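Local atomic coordinates of uncharacterized protein (Porphyromonas gingivalis, PDB entry 2QSV), a protein that is of unknown function, tentatively linked to cysteine-type peptidases, and is represented here by its C-terminal part, two immunoglobulin-like beta domains in tandem. Residues 10-15 / 21-26; 77-82 / 156-161; 166-171 / 175-180; 186-189 / 195-198. All coordinates share one frame; numbering follows the deposited sequence. Where two conformers were deposited one is given.

Contact 1: 10-15 / 21-26; sequences LLFPIS and GVVRLV
Val-23 is pressed between Leu-10 and Phe-12, and its two methyl groups divide the work. CG1, anti to the backbone N (chi1 177°), lies alongside the leucine side chain, which points the opposite way, and comes 3.3 Å from Leu-10 CB, closer than carbons usually come; Leu-10 CD2 is likewise drawn up to the same CG1 at 3.5 Å. The other branch, CG2, sits almost centrally over one face of the Phe-12 ring, 3.6 Å from its centroid, a clear CH-pi contact. The edge of that ring faces the main chain of Gly-21 and Val-22, with Phe-12 CE1 3.7 Å from Gly-21 O. A branched valine suits this place because one residue can fill two directions at once.

No hydrogen bond joins the segments, as expected where two sheets face each other. Strand 9-11 runs parallel to strand 94-105 in one sheet while strand 22-29 belongs to the other, so the contact crosses the interior of an immunoglobulin-like beta sandwich. Phe-12 also reaches Leu-67 and Leu-103, one from each sheet.

Packing relaxes toward Leu-25, whose CB meets Leu-10 CD1 at 4.0 Å. On the outer side the alternation of the strand turns Val-22 and Arg-24 away from the sandwich; Arg-24 makes a weak, long ion pair with Glu-62. Leu-11 likewise points its CB away from 21-26 and is exposed to solvent.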
loop_
_atom_site.group_PDB
_atom_site.type_symbol
_atom_site.label_atom_id
_atom_site.label_comp_id
_atom_site.label_asym_id
_atom_site.label_seq_id
_atom_site.Cartn_x
_atom_site.Cartn_y
_atom_site.Cartn_z
ATOM N N LEU A 10 2.262 -5.206 6.436
ATOM C CA LEU A 10 3.360 -4.459 7.056
ATOM C C LEU A 10 3.573 -3.197 6.223
ATOM O O LEU A 10 3.489 -3.237 4.992
ATOM C CB LEU A 10 4.637 -5.294 7.142
ATOM C CG LEU A 10 4.729 -6.568 8.009
ATOM C CD1 LEU A 10 6.053 -7.272 7.770
ATOM C CD2 LEU A 10 4.542 -6.294 9.506
ATOM N N LEU A 11 3.808 -2.073 6.884
ATOM C CA LEU A 11 3.821 -0.790 6.187
ATOM C C LEU A 11 5.005 0.023 6.652
ATOM O O LEU A 11 5.125 0.318 7.847
ATOM C CB LEU A 11 2.505 -0.037 6.409
ATOM C CG LEU A 11 2.334 1.385 5.862
ATOM C CD1 LEU A 11 2.465 1.502 4.279
ATOM C CD2 LEU A 11 0.981 1.928 6.331
ATOM N N PHE A 12 5.918 0.308 5.722
ATOM C CA PHE A 12 7.051 1.170 6.005
ATOM C C PHE A 12 6.535 2.624 6.119
ATOM O O PHE A 12 5.507 2.959 5.543
ATOM C CB PHE A 12 8.122 1.049 4.910
ATOM C CG PHE A 12 9.037 -0.132 5.073
ATOM C CD1 PHE A 12 10.130 -0.074 5.940
ATOM C CD2 PHE A 12 8.811 -1.297 4.358
ATOM C CE1 PHE A 12 10.983 -1.176 6.118
ATOM C CE2 PHE A 12 9.660 -2.399 4.498
ATOM C CZ PHE A 12 10.765 -2.337 5.391
ATOM N N PRO A 13 7.236 3.481 6.895
ATOM C CA PRO A 13 6.845 4.899 6.819
ATOM C C PRO A 13 7.109 5.477 5.395
ATOM O O PRO A 13 7.906 4.902 4.628
ATOM C CB PRO A 13 7.735 5.587 7.853
ATOM C CG PRO A 13 8.876 4.618 8.125
ATOM C CD PRO A 13 8.354 3.232 7.823
ATOM N N ILE A 14 6.478 6.605 5.078
ATOM C CA ILE A 14 6.862 7.415 3.902
ATOM C C ILE A 14 8.372 7.543 3.895
ATOM O O ILE A 14 8.982 7.949 4.900
ATOM C CB ILE A 14 6.293 8.819 3.966
ATOM C CG1 ILE A 14 4.773 8.748 4.152
ATOM C CG2 ILE A 14 6.686 9.629 2.683
ATOM C CD1 ILE A 14 4.187 9.960 4.836
ATOM N N SER A 15 8.981 7.156 2.779
ATOM C CA SER A 15 10.439 7.085 2.689
ATOM C C SER A 15 10.975 7.631 1.393
ATOM O O SER A 15 10.337 7.483 0.335
ATOM C CB SER A 15 10.904 5.623 2.740
ATOM O OG SER A 15 10.523 4.989 3.937
ATOM N N GLY A 21 15.089 1.954 7.650
ATOM C CA GLY A 21 13.790 1.729 8.254
ATOM C C GLY A 21 13.594 0.255 8.443
ATOM O O GLY A 21 14.232 -0.543 7.774
ATOM N N VAL A 22 12.707 -0.104 9.356
ATOM C CA VAL A 22 12.553 -1.491 9.717
ATOM C C VAL A 22 11.099 -1.755 10.057
ATOM O O VAL A 22 10.428 -0.920 10.643
ATOM C CB VAL A 22 13.578 -1.911 10.841
ATOM C CG1 VAL A 22 13.257 -1.217 12.153
ATOM C CG2 VAL A 22 13.637 -3.446 11.013
ATOM N N VAL A 23 10.598 -2.886 9.593
ATOM C CA VAL A 23 9.270 -3.348 9.925
ATOM C C VAL A 23 9.421 -4.739 10.581
ATOM O O VAL A 23 10.281 -5.548 10.199
ATOM C CB VAL A 23 8.317 -3.307 8.687
ATOM C CG1 VAL A 23 6.989 -3.842 9.025
ATOM C CG2 VAL A 23 8.077 -1.866 8.274
ATOM N N ARG A 24 8.619 -4.979 11.603
ATOM C CA ARG A 24 8.763 -6.192 12.403
ATOM C C ARG A 24 7.552 -7.093 12.252
ATOM O O ARG A 24 6.415 -6.657 12.386
ATOM C CB ARG A 24 8.999 -5.855 13.891
ATOM C CG ARG A 24 9.008 -7.087 14.840
ATOM C CD ARG A 24 9.424 -6.718 16.282
ATOM N NE ARG A 24 10.837 -6.353 16.344
ATOM C CZ ARG A 24 11.396 -5.592 17.284
ATOM N NH1 ARG A 24 10.653 -5.092 18.273
ATOM N NH2 ARG A 24 12.699 -5.318 17.224
ATOM N N LEU A 25 7.821 -8.359 11.960
ATOM C CA LEU A 25 6.779 -9.369 11.956
ATOM C C LEU A 25 7.060 -10.420 13.031
ATOM O O LEU A 25 8.165 -10.962 13.094
ATOM C CB LEU A 25 6.689 -10.037 10.580
ATOM C CG LEU A 25 5.593 -11.091 10.382
ATOM C CD1 LEU A 25 4.229 -10.444 10.431
ATOM C CD2 LEU A 25 5.799 -11.796 9.073
ATOM N N VAL A 26 6.057 -10.712 13.853
ATOM C CA VAL A 26 6.169 -11.832 14.822
ATOM C C VAL A 26 5.383 -13.067 14.362
ATOM O O VAL A 26 4.163 -13.042 14.285
ATOM C CB VAL A 26 5.737 -11.427 16.256
ATOM C CG1 VAL A 26 5.783 -12.648 17.206
ATOM C CG2 VAL A 26 6.616 -10.291 16.780
#

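Contact 2: 77-82 / 156-161; sequences MKDEPL and TTRNPA. With NA (sodium ion), chain C.
Arg-158 reaches across from a loop of the second domain to meet Asp-79 on strand 76-87 of the first. CG stands anti to the carbonyl carbon (chi1 -58°), the chain bends once about CB-CG (chi2 -59°), then runs extended to NE; this aliphatic part bridges the gap without touching 77-82. At CZ the contact begins, 3.3 Å from Asp-79 OD1. NH1 gives the better bond, to Asp-79 OD2 at 3.0 Å, with the oxygen close to the guanidinium plane but approached from above the plane of its own carboxylate. NH2 is nearer its partner, 2.8 Å from Asp-79 OD1, yet the N-H is poorly aimed and that hydrogen bond is weak. The salt bridge is therefore twisted, its two flat groups turned 71° apart, and OD1 has a second partner in Ser-102 OG. NH2 also lies 3.5 Å from Met-77 CG (a selenomethionine), whose bent chain is flanked by Thr-156 OG1.

Length and charge make arginine apt for spanning such a gap from an exposed position. A sulfate ion, probably from the crystallisation liquor, lies about 4 Å from the Arg-158 side chain. The residues on either side of Arg-158 in sequence bind sodium: Thr-157 OG1 at 2.8 Å and Asn-159 O at 2.6 Å, with three waters and Leu-162 O. Asn-159 OD1 accepts from Ala-161 N, 2.9 Å away, closing an Asx turn just before Leu-162. The arrangement is a polar surface junction between tandem immunoglobulin-like domains, beside an all-oxygen sodium site.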
loop_
_atom_site.group_PDB
_atom_site.type_symbol
_atom_site.label_atom_id
_atom_site.label_comp_id
_atom_site.label_asym_id
_atom_site.label_seq_id
_atom_site.Cartn_x
_atom_site.Cartn_y
_atom_site.Cartn_z
HETATM N N MSE A 77 3.682 3.958 -4.626
HETATM C CA MSE A 77 3.334 2.956 -3.600
HETATM C C MSE A 77 3.746 1.583 -4.121
HETATM O O MSE A 77 3.394 1.201 -5.252
HETATM C CB MSE A 77 1.825 3.005 -3.349
HETATM C CG MSE A 77 1.327 2.080 -2.213
HETATM SE SE MSE A 77 1.803 2.880 -0.510
HETATM C CE MSE A 77 0.571 4.418 -0.347
ATOM N N LYS A 78 4.579 0.888 -3.347
ATOM C CA LYS A 78 5.037 -0.446 -3.696
ATOM C C LYS A 78 4.314 -1.408 -2.770
ATOM O O LYS A 78 4.196 -1.150 -1.576
ATOM C CB LYS A 78 6.561 -0.546 -3.495
ATOM C CG LYS A 78 7.375 0.667 -3.989
ATOM C CD LYS A 78 7.266 0.775 -5.538
ATOM C CE LYS A 78 7.964 2.026 -6.059
ATOM N NZ LYS A 78 7.711 2.203 -7.527
ATOM N N ASP A 79 3.793 -2.487 -3.314
ATOM C CA ASP A 79 3.118 -3.526 -2.535
ATOM C C ASP A 79 3.685 -4.835 -3.005
ATOM O O ASP A 79 3.505 -5.178 -4.154
ATOM C CB ASP A 79 1.611 -3.537 -2.810
ATOM C CG ASP A 79 0.956 -2.224 -2.483
ATOM O OD1 ASP A 79 0.968 -1.814 -1.303
ATOM O OD2 ASP A 79 0.405 -1.590 -3.399
ATOM N N GLU A 80 4.434 -5.529 -2.147
ATOM C CA GLU A 80 5.050 -6.799 -2.519
ATOM C C GLU A 80 4.930 -7.795 -1.369
ATOM O O GLU A 80 5.062 -7.410 -0.209
ATOM C CB GLU A 80 6.520 -6.599 -2.889
ATOM C CG GLU A 80 6.780 -5.866 -4.237
ATOM C CD GLU A 80 8.219 -6.030 -4.706
ATOM O OE1 GLU A 80 8.825 -7.129 -4.543
ATOM O OE2 GLU A 80 8.763 -5.049 -5.216
ATOM N N PRO A 81 4.662 -9.079 -1.687
ATOM C CA PRO A 81 4.460 -10.061 -0.612
ATOM C C PRO A 81 5.745 -10.584 0.043
ATOM O O PRO A 81 6.791 -10.760 -0.592
ATOM C CB PRO A 81 3.711 -11.206 -1.318
ATOM C CG PRO A 81 4.268 -11.174 -2.747
ATOM C CD PRO A 81 4.499 -9.681 -3.038
ATOM N N LEU A 82 5.663 -10.812 1.340
ATOM C CA LEU A 82 6.635 -11.655 2.022
ATOM C C LEU A 82 6.026 -13.083 2.031
ATOM O O LEU A 82 4.947 -13.323 2.591
ATOM C CB LEU A 82 6.869 -11.099 3.430
ATOM C CG LEU A 82 7.784 -11.916 4.346
ATOM C CD1 LEU A 82 9.225 -11.625 3.978
ATOM C CD2 LEU A 82 7.529 -11.545 5.805
ATOM N N THR A 156 -3.642 4.812 -5.547
ATOM C CA THR A 156 -4.028 3.490 -5.071
ATOM C C THR A 156 -5.266 3.508 -4.142
ATOM O O THR A 156 -5.505 4.469 -3.387
ATOM C CB THR A 156 -2.827 2.711 -4.454
ATOM O OG1 THR A 156 -2.131 3.535 -3.539
ATOM C CG2 THR A 156 -1.801 2.217 -5.547
ATOM N N THR A 157 -6.070 2.461 -4.267
ATOM C CA THR A 157 -7.183 2.230 -3.372
ATOM C C THR A 157 -7.020 0.820 -2.699
ATOM O O THR A 157 -6.467 -0.124 -3.301
ATOM C CB THR A 157 -8.555 2.400 -4.104
ATOM O OG1 THR A 157 -8.602 1.519 -5.220
ATOM C CG2 THR A 157 -8.751 3.866 -4.635
ATOM N N ARG A 158 -7.461 0.692 -1.468
ATOM C CA ARG A 158 -7.419 -0.614 -0.788
ATOM C C ARG A 158 -8.831 -1.259 -0.740
ATOM O O ARG A 158 -8.968 -2.468 -0.785
ATOM C CB ARG A 158 -6.837 -0.490 0.643
ATOM C CG ARG A 158 -5.410 0.106 0.749
ATOM C CD ARG A 158 -4.352 -0.683 -0.028
ATOM N NE ARG A 158 -2.971 -0.233 0.262
ATOM C CZ ARG A 158 -1.924 -0.311 -0.576
ATOM N NH1 ARG A 158 -2.076 -0.805 -1.809
ATOM N NH2 ARG A 158 -0.708 0.116 -0.179
ATOM N N ASN A 159 -9.869 -0.451 -0.677
ATOM C CA ASN A 159 -11.223 -0.961 -0.651
ATOM C C ASN A 159 -11.661 -1.493 -2.021
ATOM O O ASN A 159 -11.539 -0.770 -3.039
ATOM C CB ASN A 159 -12.147 0.142 -0.131
ATOM C CG ASN A 159 -13.524 -0.365 0.234
ATOM O OD1 ASN A 159 -14.248 -0.925 -0.599
ATOM N ND2 ASN A 159 -13.893 -0.159 1.478
ATOM N N PRO A 160 -12.167 -2.770 -2.060
ATOM C CA PRO A 160 -12.563 -3.427 -3.286
ATOM C C PRO A 160 -13.795 -2.822 -3.965
ATOM O O PRO A 160 -14.049 -3.145 -5.111
ATOM C CB PRO A 160 -12.859 -4.885 -2.830
ATOM C CG PRO A 160 -13.295 -4.738 -1.432
ATOM C CD PRO A 160 -12.374 -3.674 -0.882
ATOM N N ALA A 161 -14.557 -1.988 -3.274
ATOM C CA ALA A 161 -15.710 -1.322 -3.892
ATOM C C ALA A 161 -15.315 0.008 -4.589
ATOM O O ALA A 161 -16.132 0.607 -5.273
ATOM C CB ALA A 161 -16.785 -1.042 -2.852
HETATM NA NA NA C . -9.723 -1.067 -4.871
HETATM O O HOH W 1 -8.441 -3.088 -4.050
HETATM O O HOH W 2 -10.577 -1.693 -6.671
HETATM O O HOH W 3 -8.126 -0.597 -6.852
#

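Contact 3: 166-171 / 175-180; sequences PDRTEI and GSTLLR
Asp-167 and Arg-180 form a side-on salt bridge in which NE and NH2 each take one carboxylate oxygen. The bond from Arg-180 NE to Asp-167 OD1 is 3.1 Å long and nearly straight (171°), with the oxygen in the guanidinium plane. Arg-180 NH2 meets the syn lone pair of Asp-167 OD2 at 2.9 Å, from a guanidinium tilted 49° to the carboxylate. Leu-178 CD1 lies over one guanidinium face, toward its rim, and a water links Asp-167 OD2 to Leu-178 N.

Backbone pairing sets this up. Asp-167 N donates to Leu-178 O (2.8 Å), and beside it Pro-166 and Leu-179 form an antiparallel non-hydrogen-bonded pair. Proline is at ease in this outermost strand, since the N-H it lacks would have pointed away from the neighbour. Its ring turns inward with Leu-179, onto Val-155 of the facing sheet.

After Pro-166 the chain leaves strand 162-166 and crosses through residues 167-169 to strand 170-171, at the edge of the opposite sheet of an immunoglobulin-like sandwich. Thr-177 OG1 receives a weak bond from Arg-168 N at the crossing, while its CG2 lies 3.7 Å from Ile-171 CD1. Ile-171 CG2 rests on the main chain of Gly-175, 3.4 Å from its C, where the absence of a side chain permits close approach. Arg-168 bends (chi3 64°) and runs forward, its NE bonding to Glu-170 O at 2.8 Å.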
loop_
_atom_site.group_PDB
_atom_site.type_symbol
_atom_site.label_atom_id
_atom_site.label_comp_id
_atom_site.label_asym_id
_atom_site.label_seq_id
_atom_site.Cartn_x
_atom_site.Cartn_y
_atom_site.Cartn_z
ATOM N N PRO A 166 -6.511 8.482 -12.689
ATOM C CA PRO A 166 -6.424 9.854 -13.226
ATOM C C PRO A 166 -6.369 9.832 -14.777
ATOM O O PRO A 166 -5.822 8.895 -15.356
ATOM C CB PRO A 166 -5.119 10.379 -12.614
ATOM C CG PRO A 166 -4.223 9.126 -12.589
ATOM C CD PRO A 166 -5.198 7.984 -12.220
ATOM N N ASP A 167 -6.933 10.849 -15.437
ATOM C CA ASP A 167 -6.868 10.901 -16.926
ATOM C C ASP A 167 -5.418 11.068 -17.394
ATOM O O ASP A 167 -5.023 10.466 -18.366
ATOM C CB ASP A 167 -7.712 12.029 -17.467
ATOM C CG ASP A 167 -9.176 11.686 -17.530
ATOM O OD1 ASP A 167 -9.515 10.506 -17.278
ATOM O OD2 ASP A 167 -9.990 12.603 -17.858
ATOM N N ARG A 168 -4.610 11.841 -16.658
ATOM C CA ARG A 168 -3.201 12.045 -16.959
ATOM C C ARG A 168 -2.395 11.881 -15.704
ATOM O O ARG A 168 -2.915 12.105 -14.599
ATOM C CB ARG A 168 -2.972 13.517 -17.384
ATOM C CG ARG A 168 -3.442 13.845 -18.761
ATOM C CD ARG A 168 -3.034 15.336 -19.125
ATOM N NE ARG A 168 -1.593 15.452 -19.168
ATOM C CZ ARG A 168 -0.835 15.008 -20.165
ATOM N NH1 ARG A 168 -1.398 14.427 -21.213
ATOM N NH2 ARG A 168 0.487 15.166 -20.123
ATOM N N THR A 169 -1.117 11.567 -15.854
ATOM C CA THR A 169 -0.231 11.452 -14.695
ATOM C C THR A 169 0.835 12.527 -14.675
ATOM O O THR A 169 1.691 12.533 -13.770
ATOM C CB THR A 169 0.482 10.083 -14.572
ATOM O OG1 THR A 169 1.218 9.835 -15.768
ATOM C CG2 THR A 169 -0.490 8.938 -14.317
ATOM N N GLU A 170 0.795 13.426 -15.656
ATOM C CA GLU A 170 1.678 14.588 -15.624
ATOM C C GLU A 170 0.860 15.813 -15.987
ATOM O O GLU A 170 0.145 15.826 -17.015
ATOM C CB GLU A 170 2.900 14.423 -16.526
ATOM C CG GLU A 170 3.862 15.625 -16.422
ATOM C CD GLU A 170 4.898 15.673 -17.557
ATOM O OE1 GLU A 170 5.094 14.623 -18.230
ATOM O OE2 GLU A 170 5.524 16.752 -17.774
ATOM N N ILE A 171 0.936 16.816 -15.110
ATOM C CA ILE A 171 0.095 17.997 -15.195
ATOM C C ILE A 171 0.959 19.223 -15.221
ATOM O O ILE A 171 1.737 19.490 -14.275
ATOM C CB ILE A 171 -0.980 18.072 -14.077
ATOM C CG1 ILE A 171 -1.906 16.828 -14.161
ATOM C CG2 ILE A 171 -1.956 19.246 -14.297
ATOM C CD1 ILE A 171 -1.507 15.684 -13.214
ATOM N N GLY A 175 -2.386 23.778 -15.062
ATOM C CA GLY A 175 -3.269 22.795 -15.652
ATOM C C GLY A 175 -3.973 21.908 -14.630
ATOM O O GLY A 175 -3.748 22.014 -13.416
ATOM N N SER A 176 -4.838 21.042 -15.133
ATOM C CA SER A 176 -5.550 20.107 -14.271
ATOM C C SER A 176 -5.882 18.825 -15.030
ATOM O O SER A 176 -5.782 18.757 -16.289
ATOM C CB SER A 176 -6.793 20.759 -13.688
ATOM O OG SER A 176 -7.751 20.955 -14.705
ATOM N N THR A 177 -6.268 17.805 -14.277
ATOM C CA THR A 177 -6.716 16.541 -14.861
ATOM C C THR A 177 -7.895 16.038 -14.007
ATOM O O THR A 177 -8.090 16.492 -12.880
ATOM C CB THR A 177 -5.568 15.515 -15.025
ATOM O OG1 THR A 177 -5.994 14.469 -15.880
ATOM C CG2 THR A 177 -5.074 14.866 -13.669
ATOM N N LEU A 178 -8.702 15.149 -14.547
ATOM C CA LEU A 178 -9.761 14.540 -13.728
ATOM C C LEU A 178 -9.276 13.215 -13.153
ATOM O O LEU A 178 -8.620 12.424 -13.842
ATOM C CB LEU A 178 -11.018 14.324 -14.579
ATOM C CG LEU A 178 -11.725 15.624 -14.903
ATOM C CD1 LEU A 178 -12.968 15.373 -15.725
ATOM C CD2 LEU A 178 -12.074 16.312 -13.622
ATOM N N LEU A 179 -9.553 13.030 -11.868
ATOM C CA LEU A 179 -9.467 11.723 -11.197
ATOM C C LEU A 179 -10.818 11.077 -11.318
ATOM O O LEU A 179 -11.788 11.595 -10.806
ATOM C CB LEU A 179 -9.094 11.908 -9.717
ATOM C CG LEU A 179 -8.859 10.626 -8.881
ATOM C CD1 LEU A 179 -7.701 9.809 -9.415
ATOM C CD2 LEU A 179 -8.621 11.069 -7.439
ATOM N N ARG A 180 -10.933 9.981 -12.060
ATOM C CA ARG A 180 -12.269 9.403 -12.231
ATOM C C ARG A 180 -12.460 8.341 -11.138
ATOM O O ARG A 180 -11.729 7.406 -11.096
ATOM C CB ARG A 180 -12.404 8.672 -13.569
ATOM C CG ARG A 180 -11.917 9.476 -14.779
ATOM C CD ARG A 180 -12.843 10.514 -15.140
ATOM N NE ARG A 180 -12.464 11.121 -16.432
ATOM C CZ ARG A 180 -13.279 11.916 -17.119
ATOM N NH1 ARG A 180 -14.493 12.131 -16.645
ATOM N NH2 ARG A 180 -12.893 12.501 -18.257
HETATM O O HOH W 4 -9.147 15.171 -17.608
#

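Contact 4: 186-189 / 195-198; sequences QVMK and SIAA
The short helix that holds Met-188 lies beside the start of strand 195-204, with the CA atoms of Met-188 and Ser-195 7.4 Å apart and no hydrogen bond between the segments. Met-188, a selenomethionine in this crystal, is the residue of 186-189 that makes the contact. Its chain leaves CB extended (chi2 170°) and bends at the selenium (chi3 51°), which lays the terminal CE against the main chain: 3.6 Å from Ser-195 CA and 3.9 Å from Ile-196 N. Nearer the helix, Met-188 CG meets Ile-196 CG2 at 4.1 Å, the two side chains crossing at about a right angle. Ser-195 turns its own side chain away to the exposed side, a suitable place for a hydroxyl, whereas the branched Ile-196 points inward.

The helix lies in the connection between strands 176-183 and 195-204, which belong to opposite sheets of the immunoglobulin-like domain. Met-188 also touches Val-183 and Ala-161. With no polar bond across it, the contact rests on van der Waals fit and the burial of apolar surface, so a long, flexible, unbranched side chain can follow the backbone surface offered to it.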
loop_
_atom_site.group_PDB
_atom_site.type_symbol
_atom_site.label_atom_id
_atom_site.label_comp_id
_atom_site.label_asym_id
_atom_site.label_seq_id
_atom_site.Cartn_x
_atom_site.Cartn_y
_atom_site.Cartn_z
ATOM N N GLN A 186 -22.763 -3.032 -5.317
ATOM C CA GLN A 186 -22.892 -4.500 -5.354
ATOM C C GLN A 186 -21.734 -5.217 -4.653
ATOM O O GLN A 186 -21.939 -6.305 -4.063
ATOM C CB GLN A 186 -23.060 -5.025 -6.789
ATOM C CG GLN A 186 -24.260 -4.414 -7.523
ATOM C CD GLN A 186 -25.563 -4.371 -6.682
ATOM O OE1 GLN A 186 -26.022 -5.390 -6.173
ATOM N NE2 GLN A 186 -26.166 -3.188 -6.564
ATOM N N VAL A 187 -20.541 -4.609 -4.696
ATOM C CA VAL A 187 -19.377 -5.135 -4.003
ATOM C C VAL A 187 -19.585 -4.904 -2.536
ATOM O O VAL A 187 -19.351 -5.808 -1.747
ATOM C CB VAL A 187 -18.005 -4.532 -4.522
ATOM C CG1 VAL A 187 -16.828 -4.925 -3.626
ATOM C CG2 VAL A 187 -17.738 -4.986 -5.937
HETATM N N MSE A 188 -20.049 -3.711 -2.162
HETATM C CA MSE A 188 -20.334 -3.394 -0.760
HETATM C C MSE A 188 -21.382 -4.351 -0.155
HETATM O O MSE A 188 -21.249 -4.789 0.992
HETATM C CB MSE A 188 -20.839 -1.954 -0.613
HETATM C CG MSE A 188 -19.893 -0.885 -1.136
HETATM SE SE MSE A 188 -20.760 0.872 -1.173
HETATM C CE MSE A 188 -21.503 1.069 0.627
ATOM N N LYS A 189 -22.426 -4.652 -0.927
ATOM C CA LYS A 189 -23.437 -5.603 -0.493
ATOM C C LYS A 189 -22.839 -7.010 -0.337
ATOM O O LYS A 189 -22.900 -7.582 0.752
ATOM C CB LYS A 189 -24.648 -5.588 -1.421
ATOM C CG LYS A 189 -25.656 -4.542 -1.034
ATOM C CD LYS A 189 -26.832 -4.500 -1.969
ATOM C CE LYS A 189 -26.424 -4.002 -3.328
ATOM N NZ LYS A 189 -27.568 -3.348 -4.024
ATOM N N SER A 195 -22.119 0.906 4.435
ATOM C CA SER A 195 -21.423 2.126 4.085
ATOM C C SER A 195 -19.911 1.882 4.018
ATOM O O SER A 195 -19.372 0.913 4.608
ATOM C CB SER A 195 -21.763 3.227 5.083
ATOM O OG SER A 195 -21.176 2.959 6.334
ATOM N N ILE A 196 -19.228 2.743 3.268
ATOM C CA ILE A 196 -17.772 2.716 3.238
ATOM C C ILE A 196 -17.205 4.066 3.594
ATOM O O ILE A 196 -17.852 5.085 3.431
ATOM C CB ILE A 196 -17.192 2.251 1.877
ATOM C CG1 ILE A 196 -17.723 3.093 0.707
ATOM C CG2 ILE A 196 -17.402 0.770 1.662
ATOM C CD1 ILE A 196 -16.886 2.967 -0.548
ATOM N N ALA A 197 -15.981 4.058 4.097
ATOM C CA ALA A 197 -15.240 5.257 4.302
ATOM C C ALA A 197 -13.813 4.835 3.922
ATOM O O ALA A 197 -13.146 4.104 4.666
ATOM C CB ALA A 197 -15.355 5.718 5.757
ATOM N N ALA A 198 -13.383 5.200 2.719
ATOM C CA ALA A 198 -12.168 4.618 2.171
ATOM C C ALA A 198 -11.250 5.728 1.601
ATOM O O ALA A 198 -11.747 6.793 1.158
ATOM C CB ALA A 198 -12.546 3.609 1.123
#

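Contacts 1, 3 and 4 lie within single immunoglobulin-like domains, whereas contact 2 joins the two. Contact 1 in the first domain and contact 4 in the second are apolar, with their main touching residues buried. Contact 3 mixes a buried side with a charged rim, and contact 2 is a polar surface contact. Contacts 1 and 2 meet where Leu-25 CD2 packs on Leu-82 CD2 (3.7 Å). The loop of contact 2 also touches contact 4, Ala-161 CB lying 3.6 Å from Met-188 CG. Contact 3 holds strand 176-183 and contact 4 the helix that follows it in the chain, yet their nearest atoms are about 10 Å apart.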